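Local coordinates for protein alpha,alpha-trehalose-phosphate synthase (UDP-forming) (PDB 5UOF) that belongs to glycosyltransferase family 20 and has the GT-B architecture of two Rossmann-like domains, at residues F48-E53 / R80-Y85; T214-E217 / L221-H224; M290-P295 / G333-L338; V377-V382 / A443-N448. All coordinates share one frame; numbering follows the deposited sequence.

Interaction 1: residues F48-E53 / R80-Y85; sequences FGWNGE and RDYDQY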
loop_
_atom_site.group_PDB
_atom_site.type_symbol
_atom_site.label_atom_id
_atom_site.label_comp_id
_atom_site.label_asym_id
_atom_site.label_seq_id
_atom_site.Cartn_x
_atom_site.Cartn_y
_atom_site.Cartn_z
ATOM N N PHE A 48 14.848 28.340 -11.763
ATOM C CA PHE A 48 13.767 29.083 -11.140
ATOM C C PHE A 48 13.296 28.348 -9.896
ATOM O O PHE A 48 13.137 27.126 -9.917
ATOM C CB PHE A 48 12.608 29.265 -12.133
ATOM C CG PHE A 48 11.356 29.820 -11.520
ATOM C CD1 PHE A 48 11.166 31.198 -11.419
ATOM C CD2 PHE A 48 10.347 28.976 -11.087
ATOM C CE1 PHE A 48 10.004 31.706 -10.866
ATOM C CE2 PHE A 48 9.182 29.483 -10.536
ATOM C CZ PHE A 48 9.013 30.848 -10.423
ATOM N N GLY A 49 13.078 29.096 -8.819
ATOM C CA GLY A 49 12.560 28.502 -7.603
ATOM C C GLY A 49 12.721 29.434 -6.416
ATOM O O GLY A 49 13.043 30.617 -6.563
ATOM N N TRP A 50 12.504 28.859 -5.234
ATOM C CA TRP A 50 12.569 29.589 -3.972
ATOM C C TRP A 50 13.998 29.999 -3.641
ATOM O O TRP A 50 14.948 29.246 -3.881
ATOM C CB TRP A 50 12.027 28.699 -2.856
ATOM C CG TRP A 50 11.892 29.347 -1.516
ATOM C CD1 TRP A 50 11.570 30.644 -1.258
ATOM C CD2 TRP A 50 12.050 28.709 -0.243
ATOM N NE1 TRP A 50 11.522 30.858 0.101
ATOM C CE2 TRP A 50 11.809 29.683 0.745
ATOM C CE3 TRP A 50 12.375 27.404 0.155
ATOM C CZ2 TRP A 50 11.885 29.398 2.111
ATOM C CZ3 TRP A 50 12.449 27.122 1.512
ATOM C CH2 TRP A 50 12.209 28.116 2.472
ATOM N N ASN A 51 14.148 31.188 -3.054
ATOM C CA ASN A 51 15.448 31.644 -2.577
ATOM C C ASN A 51 15.718 31.265 -1.121
ATOM O O ASN A 51 16.742 31.681 -0.566
ATOM C CB ASN A 51 15.594 33.167 -2.764
ATOM C CG ASN A 51 14.503 33.965 -2.055
ATOM O OD1 ASN A 51 13.727 33.426 -1.269
ATOM N ND2 ASN A 51 14.447 35.264 -2.334
ATOM N N GLY A 52 14.837 30.486 -0.490
ATOM C CA GLY A 52 15.031 30.116 0.895
ATOM C C GLY A 52 14.609 31.156 1.915
ATOM O O GLY A 52 14.756 30.907 3.119
ATOM N N GLU A 53 14.074 32.296 1.486
ATOM C CA GLU A 53 13.706 33.379 2.386
ATOM C C GLU A 53 12.194 33.466 2.541
ATOM O O GLU A 53 11.436 33.136 1.623
ATOM C CB GLU A 53 14.229 34.729 1.878
ATOM C CG GLU A 53 15.672 34.728 1.396
ATOM C CD GLU A 53 16.678 34.861 2.522
ATOM O OE1 GLU A 53 16.525 34.172 3.555
ATOM O OE2 GLU A 53 17.626 35.663 2.375
ATOM N N ARG A 80 2.359 32.017 4.538
ATOM C CA ARG A 80 1.218 31.259 4.037
ATOM C C ARG A 80 1.607 30.411 2.834
ATOM O O ARG A 80 1.196 29.250 2.731
ATOM C CB ARG A 80 0.076 32.200 3.673
ATOM C CG ARG A 80 -1.067 31.536 2.918
ATOM C CD ARG A 80 -2.254 32.484 2.790
ATOM N NE ARG A 80 -3.406 31.861 2.141
ATOM C CZ ARG A 80 -3.841 32.172 0.922
ATOM N NH1 ARG A 80 -3.223 33.110 0.210
ATOM N NH2 ARG A 80 -4.901 31.549 0.418
ATOM N N ASP A 81 2.390 30.977 1.911
ATOM C CA ASP A 81 2.853 30.202 0.763
ATOM C C ASP A 81 3.784 29.074 1.197
ATOM O O ASP A 81 3.671 27.944 0.705
ATOM C CB ASP A 81 3.556 31.114 -0.243
ATOM C CG ASP A 81 2.595 32.050 -0.960
ATOM O OD1 ASP A 81 1.365 31.836 -0.868
ATOM O OD2 ASP A 81 3.072 32.997 -1.615
ATOM N N TYR A 82 4.708 29.361 2.119
ATOM C CA TYR A 82 5.593 28.319 2.632
ATOM C C TYR A 82 4.799 27.180 3.256
ATOM O O TYR A 82 5.092 26.003 3.015
ATOM C CB TYR A 82 6.570 28.895 3.662
ATOM C CG TYR A 82 7.464 27.832 4.268
ATOM C CD1 TYR A 82 8.680 27.505 3.678
ATOM C CD2 TYR A 82 7.082 27.138 5.416
ATOM C CE1 TYR A 82 9.499 26.527 4.219
ATOM C CE2 TYR A 82 7.889 26.154 5.959
ATOM C CZ TYR A 82 9.096 25.853 5.356
ATOM O OH TYR A 82 9.908 24.878 5.891
ATOM N N ASP A 83 3.805 27.511 4.085
ATOM C CA ASP A 83 3.041 26.462 4.756
ATOM C C ASP A 83 2.278 25.608 3.754
ATOM O O ASP A 83 2.261 24.377 3.868
ATOM C CB ASP A 83 2.083 27.070 5.782
ATOM C CG ASP A 83 2.798 27.567 7.035
ATOM O OD1 ASP A 83 3.969 27.189 7.255
ATOM O OD2 ASP A 83 2.179 28.330 7.806
ATOM N N GLN A 84 1.641 26.237 2.763
ATOM C CA GLN A 84 0.855 25.478 1.792
ATOM C C GLN A 84 1.723 24.636 0.865
ATOM O O GLN A 84 1.240 23.636 0.320
ATOM C CB GLN A 84 -0.027 26.432 0.978
ATOM C CG GLN A 84 -1.075 27.143 1.829
ATOM C CD GLN A 84 -2.063 27.963 1.014
ATOM O OE1 GLN A 84 -1.738 28.455 -0.067
ATOM N NE2 GLN A 84 -3.278 28.116 1.537
ATOM N N TYR A 85 2.992 25.010 0.682
ATOM C CA TYR A 85 3.921 24.281 -0.167
ATOM C C TYR A 85 4.625 23.160 0.594
ATOM O O TYR A 85 4.724 22.043 0.087
ATOM C CB TYR A 85 4.946 25.256 -0.759
ATOM C CG TYR A 85 5.854 24.701 -1.847
ATOM C CD1 TYR A 85 6.930 23.867 -1.537
ATOM C CD2 TYR A 85 5.666 25.055 -3.181
ATOM C CE1 TYR A 85 7.783 23.383 -2.534
ATOM C CE2 TYR A 85 6.504 24.575 -4.180
ATOM C CZ TYR A 85 7.565 23.748 -3.854
ATOM O OH TYR A 85 8.403 23.286 -4.851
#

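Interaction 2: residues T214-E217 / L221-H224; sequences TASE and LHAH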
loop_
_atom_site.group_PDB
_atom_site.type_symbol
_atom_site.label_atom_id
_atom_site.label_comp_id
_atom_site.label_asym_id
_atom_site.label_seq_id
_atom_site.Cartn_x
_atom_site.Cartn_y
_atom_site.Cartn_z
ATOM N N THR A 214 -4.188 5.183 -23.704
ATOM C CA THR A 214 -3.669 4.007 -24.378
ATOM C C THR A 214 -2.199 4.217 -24.692
ATOM O O THR A 214 -1.744 5.346 -24.889
ATOM C CB THR A 214 -4.432 3.735 -25.683
ATOM O OG1 THR A 214 -4.408 4.916 -26.490
ATOM C CG2 THR A 214 -5.878 3.361 -25.398
ATOM N N ALA A 215 -1.461 3.117 -24.743
ATOM C CA ALA A 215 -0.091 3.142 -25.224
ATOM C C ALA A 215 -0.101 2.868 -26.723
ATOM O O ALA A 215 -0.787 1.952 -27.187
ATOM C CB ALA A 215 0.763 2.111 -24.485
ATOM N N SER A 216 0.626 3.681 -27.480
ATOM C CA SER A 216 0.768 3.424 -28.902
ATOM C C SER A 216 2.002 2.555 -29.140
ATOM O O SER A 216 2.731 2.196 -28.209
ATOM C CB SER A 216 0.826 4.735 -29.685
ATOM O OG SER A 216 1.777 5.630 -29.139
ATOM N N GLU A 217 2.238 2.216 -30.413
ATOM C CA GLU A 217 3.299 1.272 -30.757
ATOM C C GLU A 217 4.665 1.761 -30.287
ATOM O O GLU A 217 5.499 0.964 -29.841
ATOM C CB GLU A 217 3.308 1.024 -32.267
ATOM N N LEU A 221 2.234 7.443 -24.347
ATOM C CA LEU A 221 0.909 7.373 -23.748
ATOM C C LEU A 221 0.034 8.470 -24.337
ATOM O O LEU A 221 0.450 9.632 -24.409
ATOM C CB LEU A 221 0.978 7.512 -22.226
ATOM C CG LEU A 221 0.778 6.217 -21.440
ATOM C CD1 LEU A 221 1.619 5.099 -22.034
ATOM C CD2 LEU A 221 1.116 6.420 -19.970
ATOM N N HIS A 222 -1.167 8.099 -24.763
ATOM C CA HIS A 222 -2.145 9.048 -25.281
ATOM C C HIS A 222 -3.255 9.176 -24.248
ATOM O O HIS A 222 -4.041 8.242 -24.059
ATOM C CB HIS A 222 -2.686 8.586 -26.628
ATOM C CG HIS A 222 -1.627 8.435 -27.670
ATOM N ND1 HIS A 222 -1.479 9.323 -28.715
ATOM C CD2 HIS A 222 -0.643 7.515 -27.815
ATOM C CE1 HIS A 222 -0.457 8.949 -29.465
ATOM N NE2 HIS A 222 0.068 7.855 -28.941
ATOM N N ALA A 223 -3.312 10.324 -23.579
ATOM C CA ALA A 223 -4.235 10.495 -22.467
ATOM C C ALA A 223 -4.477 11.977 -22.240
ATOM O O ALA A 223 -3.574 12.802 -22.418
ATOM C CB ALA A 223 -3.699 9.839 -21.184
ATOM N N HIS A 224 -5.705 12.294 -21.822
ATOM C CA HIS A 224 -6.122 13.667 -21.539
ATOM C C HIS A 224 -5.792 14.594 -22.708
ATOM O O HIS A 224 -5.323 15.721 -22.527
ATOM C CB HIS A 224 -5.495 14.175 -20.240
ATOM C CG HIS A 224 -6.033 13.510 -19.011
ATOM N ND1 HIS A 224 -7.277 13.803 -18.489
ATOM C CD2 HIS A 224 -5.499 12.563 -18.202
ATOM C CE1 HIS A 224 -7.481 13.068 -17.410
ATOM N NE2 HIS A 224 -6.420 12.308 -17.214
#

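Interaction 3: residues M290-P295 / G333-L338; sequences MLANAP and GRFSQL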
loop_
_atom_site.group_PDB
_atom_site.type_symbol
_atom_site.label_atom_id
_atom_site.label_comp_id
_atom_site.label_asym_id
_atom_site.label_seq_id
_atom_site.Cartn_x
_atom_site.Cartn_y
_atom_site.Cartn_z
ATOM N N MET A 290 21.115 -9.789 15.367
ATOM C CA MET A 290 22.361 -10.416 14.946
ATOM C C MET A 290 23.295 -10.633 16.132
ATOM O O MET A 290 23.902 -11.698 16.266
ATOM C CB MET A 290 23.037 -9.570 13.870
ATOM C CG MET A 290 24.132 -10.324 13.140
ATOM S SD MET A 290 25.465 -9.214 12.686
ATOM C CE MET A 290 26.173 -8.857 14.294
ATOM N N LEU A 291 23.415 -9.635 17.012
ATOM C CA LEU A 291 24.300 -9.773 18.165
ATOM C C LEU A 291 23.819 -10.858 19.115
ATOM O O LEU A 291 24.637 -11.513 19.775
ATOM C CB LEU A 291 24.407 -8.445 18.911
ATOM C CG LEU A 291 25.080 -7.298 18.159
ATOM C CD1 LEU A 291 24.976 -6.047 19.008
ATOM C CD2 LEU A 291 26.549 -7.635 17.854
ATOM N N ALA A 292 22.500 -11.044 19.218
ATOM C CA ALA A 292 21.957 -12.122 20.041
ATOM C C ALA A 292 22.190 -13.481 19.392
ATOM O O ALA A 292 22.519 -14.456 20.081
ATOM C CB ALA A 292 20.464 -11.889 20.272
ATOM N N ASN A 293 22.029 -13.561 18.067
ATOM C CA ASN A 293 22.147 -14.835 17.357
ATOM C C ASN A 293 23.597 -15.273 17.205
ATOM O O ASN A 293 23.878 -16.476 17.171
ATOM C CB ASN A 293 21.520 -14.737 15.964
ATOM C CG ASN A 293 20.020 -14.566 16.001
ATOM O OD1 ASN A 293 19.367 -14.872 17.002
ATOM N ND2 ASN A 293 19.458 -14.091 14.893
ATOM N N ALA A 294 24.518 -14.325 17.080
ATOM C CA ALA A 294 25.931 -14.605 16.829
ATOM C C ALA A 294 26.715 -13.850 17.888
ATOM O O ALA A 294 27.311 -12.797 17.611
ATOM C CB ALA A 294 26.339 -14.187 15.415
ATOM N N PRO A 295 26.715 -14.344 19.128
ATOM C CA PRO A 295 27.297 -13.553 20.221
ATOM C C PRO A 295 28.791 -13.357 20.100
ATOM O O PRO A 295 29.332 -12.481 20.783
ATOM C CB PRO A 295 26.928 -14.354 21.476
ATOM C CG PRO A 295 26.642 -15.733 20.988
ATOM C CD PRO A 295 26.085 -15.587 19.613
ATOM N N GLY A 333 21.940 -0.834 26.368
ATOM C CA GLY A 333 21.818 -1.363 27.715
ATOM C C GLY A 333 21.960 -2.873 27.744
ATOM O O GLY A 333 22.512 -3.436 28.695
ATOM N N ARG A 334 21.486 -3.542 26.692
ATOM C CA ARG A 334 21.534 -4.998 26.646
ATOM C C ARG A 334 22.955 -5.509 26.436
ATOM O O ARG A 334 23.380 -6.459 27.105
ATOM C CB ARG A 334 20.621 -5.512 25.534
ATOM C CG ARG A 334 20.567 -7.040 25.447
ATOM C CD ARG A 334 19.534 -7.511 24.427
ATOM N NE ARG A 334 19.550 -8.973 24.361
ATOM C CZ ARG A 334 18.941 -9.697 23.429
ATOM N NH1 ARG A 334 18.257 -9.104 22.461
ATOM N NH2 ARG A 334 19.033 -11.023 23.463
ATOM N N PHE A 335 23.704 -4.897 25.510
ATOM C CA PHE A 335 24.946 -5.483 25.026
ATOM C C PHE A 335 26.210 -4.713 25.384
ATOM O O PHE A 335 27.303 -5.260 25.203
ATOM C CB PHE A 335 24.894 -5.642 23.496
ATOM C CG PHE A 335 23.940 -6.712 23.028
ATOM C CD1 PHE A 335 24.103 -8.031 23.435
ATOM C CD2 PHE A 335 22.886 -6.395 22.186
ATOM C CE1 PHE A 335 23.223 -9.017 23.015
ATOM C CE2 PHE A 335 22.001 -7.377 21.760
ATOM C CZ PHE A 335 22.178 -8.691 22.172
ATOM N N SER A 336 26.118 -3.472 25.865
ATOM C CA SER A 336 27.343 -2.685 25.984
ATOM C C SER A 336 28.281 -3.256 27.039
ATOM O O SER A 336 27.867 -3.936 27.985
ATOM C CB SER A 336 27.045 -1.218 26.311
ATOM O OG SER A 336 26.386 -1.084 27.546
ATOM N N GLN A 337 29.566 -2.978 26.851
ATOM C CA GLN A 337 30.598 -3.331 27.809
ATOM C C GLN A 337 31.433 -2.086 28.095
ATOM O O GLN A 337 31.247 -1.027 27.483
ATOM C CB GLN A 337 31.461 -4.497 27.289
ATOM C CG GLN A 337 30.660 -5.779 26.992
ATOM C CD GLN A 337 30.054 -6.429 28.244
ATOM O OE1 GLN A 337 30.473 -6.155 29.373
ATOM N NE2 GLN A 337 29.062 -7.294 28.040
ATOM N N LEU A 338 32.365 -2.239 29.038
ATOM C CA LEU A 338 33.194 -1.134 29.507
ATOM C C LEU A 338 33.784 -0.320 28.364
ATOM O O LEU A 338 33.880 0.909 28.453
ATOM C CB LEU A 338 34.322 -1.679 30.376
ATOM C CG LEU A 338 34.332 -1.261 31.837
ATOM C CD1 LEU A 338 35.673 -1.640 32.414
ATOM C CD2 LEU A 338 34.077 0.229 31.961
#

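Interaction 4: residues V377-V382 / A443-N448; sequences VAKEYV and ARLRAN. With EDO (1,2-ethanediol), chain G.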
loop_
_atom_site.group_PDB
_atom_site.type_symbol
_atom_site.label_atom_id
_atom_site.label_comp_id
_atom_site.label_asym_id
_atom_site.label_seq_id
_atom_site.Cartn_x
_atom_site.Cartn_y
_atom_site.Cartn_z
ATOM N N VAL A 377 22.558 7.077 -0.962
ATOM C CA VAL A 377 23.534 6.575 0.006
ATOM C C VAL A 377 24.012 5.183 -0.390
ATOM O O VAL A 377 25.202 4.879 -0.285
ATOM C CB VAL A 377 22.953 6.606 1.435
ATOM C CG1 VAL A 377 23.748 5.703 2.371
ATOM C CG2 VAL A 377 22.944 8.041 1.959
ATOM N N ALA A 378 23.107 4.321 -0.879
ATOM C CA ALA A 378 23.543 2.992 -1.314
ATOM C C ALA A 378 24.592 3.083 -2.424
ATOM O O ALA A 378 25.594 2.362 -2.402
ATOM C CB ALA A 378 22.341 2.162 -1.773
ATOM N N LYS A 379 24.391 3.988 -3.389
ATOM C CA LYS A 379 25.339 4.109 -4.490
ATOM C C LYS A 379 26.638 4.750 -4.018
ATOM O O LYS A 379 27.733 4.325 -4.422
ATOM C CB LYS A 379 24.703 4.915 -5.632
ATOM C CG LYS A 379 23.418 4.252 -6.180
ATOM C CD LYS A 379 22.940 4.887 -7.472
ATOM C CE LYS A 379 21.798 4.052 -8.109
ATOM N NZ LYS A 379 21.326 4.618 -9.423
ATOM N N GLU A 380 26.530 5.774 -3.164
ATOM C CA GLU A 380 27.708 6.413 -2.579
ATOM C C GLU A 380 28.517 5.428 -1.750
ATOM O O GLU A 380 29.757 5.480 -1.748
ATOM C CB GLU A 380 27.291 7.590 -1.702
ATOM C CG GLU A 380 26.692 8.741 -2.489
ATOM C CD GLU A 380 25.861 9.683 -1.630
ATOM O OE1 GLU A 380 25.800 9.487 -0.402
ATOM O OE2 GLU A 380 25.278 10.631 -2.190
ATOM N N TYR A 381 27.832 4.532 -1.029
ATOM C CA TYR A 381 28.542 3.538 -0.235
ATOM C C TYR A 381 29.435 2.675 -1.123
ATOM O O TYR A 381 30.632 2.511 -0.854
ATOM C CB TYR A 381 27.552 2.665 0.556
ATOM C CG TYR A 381 28.340 1.715 1.414
ATOM C CD1 TYR A 381 28.866 2.137 2.625
ATOM C CD2 TYR A 381 28.642 0.431 0.963
ATOM C CE1 TYR A 381 29.653 1.294 3.389
ATOM C CE2 TYR A 381 29.415 -0.433 1.731
ATOM C CZ TYR A 381 29.927 0.016 2.943
ATOM O OH TYR A 381 30.724 -0.812 3.699
ATOM N N VAL A 382 28.871 2.120 -2.197
ATOM C CA VAL A 382 29.657 1.281 -3.103
ATOM C C VAL A 382 30.802 2.085 -3.702
ATOM O O VAL A 382 31.960 1.645 -3.724
ATOM C CB VAL A 382 28.752 0.693 -4.200
ATOM C CG1 VAL A 382 29.575 -0.022 -5.277
ATOM C CG2 VAL A 382 27.713 -0.251 -3.591
ATOM N N ALA A 443 30.365 -1.654 -11.751
ATOM C CA ALA A 443 30.162 -1.604 -13.194
ATOM C C ALA A 443 28.806 -0.996 -13.528
ATOM O O ALA A 443 28.691 -0.203 -14.469
ATOM C CB ALA A 443 30.298 -3.000 -13.796
ATOM N N ARG A 444 27.774 -1.337 -12.752
ATOM C CA ARG A 444 26.462 -0.728 -12.962
ATOM C C ARG A 444 26.494 0.769 -12.671
ATOM O O ARG A 444 25.896 1.568 -13.407
ATOM C CB ARG A 444 25.411 -1.427 -12.091
ATOM C CG ARG A 444 25.158 -2.904 -12.434
ATOM C CD ARG A 444 24.632 -3.099 -13.863
ATOM N NE ARG A 444 23.372 -2.396 -14.112
ATOM C CZ ARG A 444 22.160 -2.925 -13.953
ATOM N NH1 ARG A 444 22.021 -4.176 -13.527
ATOM N NH2 ARG A 444 21.080 -2.192 -14.217
ATOM N N LEU A 445 27.181 1.176 -11.599
ATOM C CA LEU A 445 27.262 2.608 -11.299
ATOM C C LEU A 445 27.959 3.358 -12.419
ATOM O O LEU A 445 27.579 4.485 -12.755
ATOM C CB LEU A 445 28.001 2.853 -9.986
ATOM C CG LEU A 445 27.346 2.294 -8.722
ATOM C CD1 LEU A 445 28.228 2.556 -7.514
ATOM C CD2 LEU A 445 25.973 2.940 -8.526
ATOM N N ARG A 446 28.999 2.753 -13.001
ATOM C CA ARG A 446 29.747 3.445 -14.043
ATOM C C ARG A 446 28.972 3.521 -15.350
ATOM O O ARG A 446 29.208 4.436 -16.149
ATOM C CB ARG A 446 31.087 2.756 -14.265
ATOM C CG ARG A 446 32.094 3.019 -13.156
ATOM C CD ARG A 446 33.385 2.253 -13.421
ATOM N NE ARG A 446 34.451 2.672 -12.523
ATOM C CZ ARG A 446 35.454 1.886 -12.134
ATOM N NH1 ARG A 446 35.524 0.626 -12.551
ATOM N NH2 ARG A 446 36.382 2.362 -11.313
ATOM N N ALA A 447 28.073 2.571 -15.595
ATOM C CA ALA A 447 27.292 2.553 -16.824
ATOM C C ALA A 447 26.039 3.405 -16.733
ATOM O O ALA A 447 25.405 3.659 -17.759
ATOM C CB ALA A 447 26.903 1.124 -17.197
ATOM N N ASN A 448 25.669 3.840 -15.533
ATOM C CA ASN A 448 24.546 4.751 -15.338
ATOM C C ASN A 448 24.979 5.835 -14.352
ATOM O O ASN A 448 24.400 6.006 -13.279
ATOM C CB ASN A 448 23.306 4.012 -14.832
ATOM C CG ASN A 448 22.146 4.942 -14.609
ATOM O OD1 ASN A 448 21.991 5.916 -15.346
ATOM N ND2 ASN A 448 21.349 4.688 -13.565
HETATM C C1 EDO G . 28.131 7.581 -19.137
HETATM O O1 EDO G . 29.167 8.216 -18.372
HETATM C C2 EDO G . 27.851 6.184 -18.586
HETATM O O2 EDO G . 27.521 6.252 -17.188
HETATM O O HOH W 1 23.593 4.585 -11.074
#

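Interaction 1: residues F48-E53 / R80-Y85
Two aromatic rings make this contact: the six-membered ring of Trp50 meets Tyr82 on helix 79-86. CH2, at the far end of the indole, comes to 3.6 Å from Tyr82 CE1 and sits at the edge of the phenol ring, near its plane. The ring centroids are 5.6 Å apart and the planes are inclined at 53°, an oblique aromatic pair. Trp50 CG lies anti to the backbone N (chi1 -174°), which carries the indole out from the strand towards the helix; Tyr86 meets both rings and turns the pair into a small aromatic cluster.

Hydrogen bonds lie within the tryptophan's own turn. Trp50 NE1 gives a bond of 2.7 Å to Glu53 O, which sits at the indole edge and close to its plane. Asn51 closes an Asx turn, its OD1 accepting from Glu53 N at 3.0 Å, and Gly52 CA rests over the centre of the indole face. Gly52 has a positive phi (81°), which suits glycine at this corner.

On the helix, Asp81 forms a salt bridge with Arg117 of helix 109-127, so the helix is tied down separately. The contact itself is apolar and small, at 75 Å²: the turn fixes the rotation of the indole, and the tyrosine meets it through carbon alone.

Interaction 2: residues T214-E217 / L221-H224
His222 and Thr214 have the most surface buried in this beta hairpin, whose strands 213-215 and 221-223 form one edge of the large mixed sheet in the N-terminal half of the chain. They are an antiparallel hydrogen-bonded pair with CA atoms 5.3 Å apart. His222 N donates to Thr214 O at 2.8 Å, and Thr214 N returns a bond to His222 O at 3.1 Å. The same Thr214 O also receives a CA-H contact from Leu221.

The two side chains lie on one face of the hairpin, where Thr214 OG1 is 4.1 Å from His222 CB. The imidazole turns along that face towards the end of the first strand: with CG anti to the carbonyl carbon, chi1 -60° swings the ring so that its NE2 edge meets Ser216.

Ala215 and Leu221 are the neighbouring non-hydrogen-bonded pair and occupy the other face. There the CD1 branch of Leu221 meets Ala215 CB at 4.0 Å, while the leucine also packs on Phe203 and Ile207 of helix 197-209, so this face of the hairpin is laid against that helix.

Ser216 OG has a partner in the turn as well, Asp218 OD1. From the imidazole, His222 NE2 donates to Ser216 OG at 2.8 Å, with the oxygen only 6° out of the ring plane.

Interaction 3: residues M290-P295 / G333-L338
The ring of Phe335 is packed on both faces: Leu291 CB from the facing helix lies on one, towards the rim, and Arg334 CG from the preceding residue lies over the centre of the other. Leu291 CB stands 4.0 Å from the ring centroid and 16° off the normal, a CH-pi contact. The CD1 branch of the same leucine comes to 3.8 Å from Phe335 CD2. At the far end of the ring, Phe335 CZ approaches the backbone of Ala292 obliquely, 3.8 Å from its N, and the Ala292 methyl is 4.1 Å from that same CZ.

The guanidinium of Arg334 is the second flat group. Phe335 CZ lies on one of its faces, offset towards the rim, and Ala292 CB meets it at a slant, 3.6 Å from NH2. The arginine chain is extended from CG to NE, with chi1 at -178°, and this carries the charged group alongside the phenylalanine and across to Ala292 in the last turn of the other helix.

These are the C-terminal ends of helices 280-293 and 314-335, two helices of the Rossmann-like domain built round the six-stranded parallel sheet; strand 301-306 lies between them in the chain. Ala294 and Ser336 are the first residues to leave helical geometry, so the contact sits in the last turns of both.

Arg334 NH1 forms a salt bridge with Glu288 OE2, one turn before Ala292 on helix 280-293. Phe335 also touches Gln298 and Pro342, and the side-chain amide of Gln298 bonds to the carbonyl of Leu291.

Interaction 4: residues V377-V382 / A443-N448
Leu445, near the C-terminal end of helix 431-447, inserts its two methyls against helix 376-384 in a buried helix-helix contact of the GT-B fold. CD2 lies along the aliphatic part of Lys379, 3.7 Å from CG and about as far from CB and CD. CD1 points to Val382, 3.7 Å from its CG1, and lies 3.6 Å from the carbonyl O of Lys379. Leucine CG is anti to the carbonyl carbon (chi1 -64°), which directs the fork between the lysine and the valine.

Next comes the polar end of Lys379. Its chain is extended beyond CG and runs past the leucine towards Asn448, the first residue after the helix. NZ makes a salt bridge with Glu404 and a hydrogen bond to the carbonyl of Ile235, while Asn448 ND2 bonds to the other carboxylate oxygen of Glu404. That one carboxylate therefore holds both side chains in place and probably offsets the lysine's charge.

Around this core, Leu405 and Pro239 pack on Leu445, and Leu393 of the parallel sheet packs on Val382. At the surface, 1,2-ethanediol, probably from the crystallisation liquor, donates through O2 to Arg446 O at 2.7 Å.

One water bridges the two segments, accepting from Lys379 NZ at 2.8 Å, with Asn448 O at 2.7 Å from the same water.

From the N terminus, the four contacts follow in series; none nests in or crosses another. Interaction 1 closes a loop of 26 residues, just over half of them strand, and sets helix 79-86 beside the turn that follows strand 46-48 of the mixed sheet. Interaction 2 closes the tight hairpin at the 213-215 edge of that sheet, about 35 Å away between centres. Interaction 3 spans 37 residues and joins neighbouring helices beside the second, parallel sheet; its centre is the farthest from that of interaction 2, about 57 Å. Interaction 4 has the longest span, 60 residues, and brings a late helix back to helix 376-384, its centre about 14 Å from that of the chain.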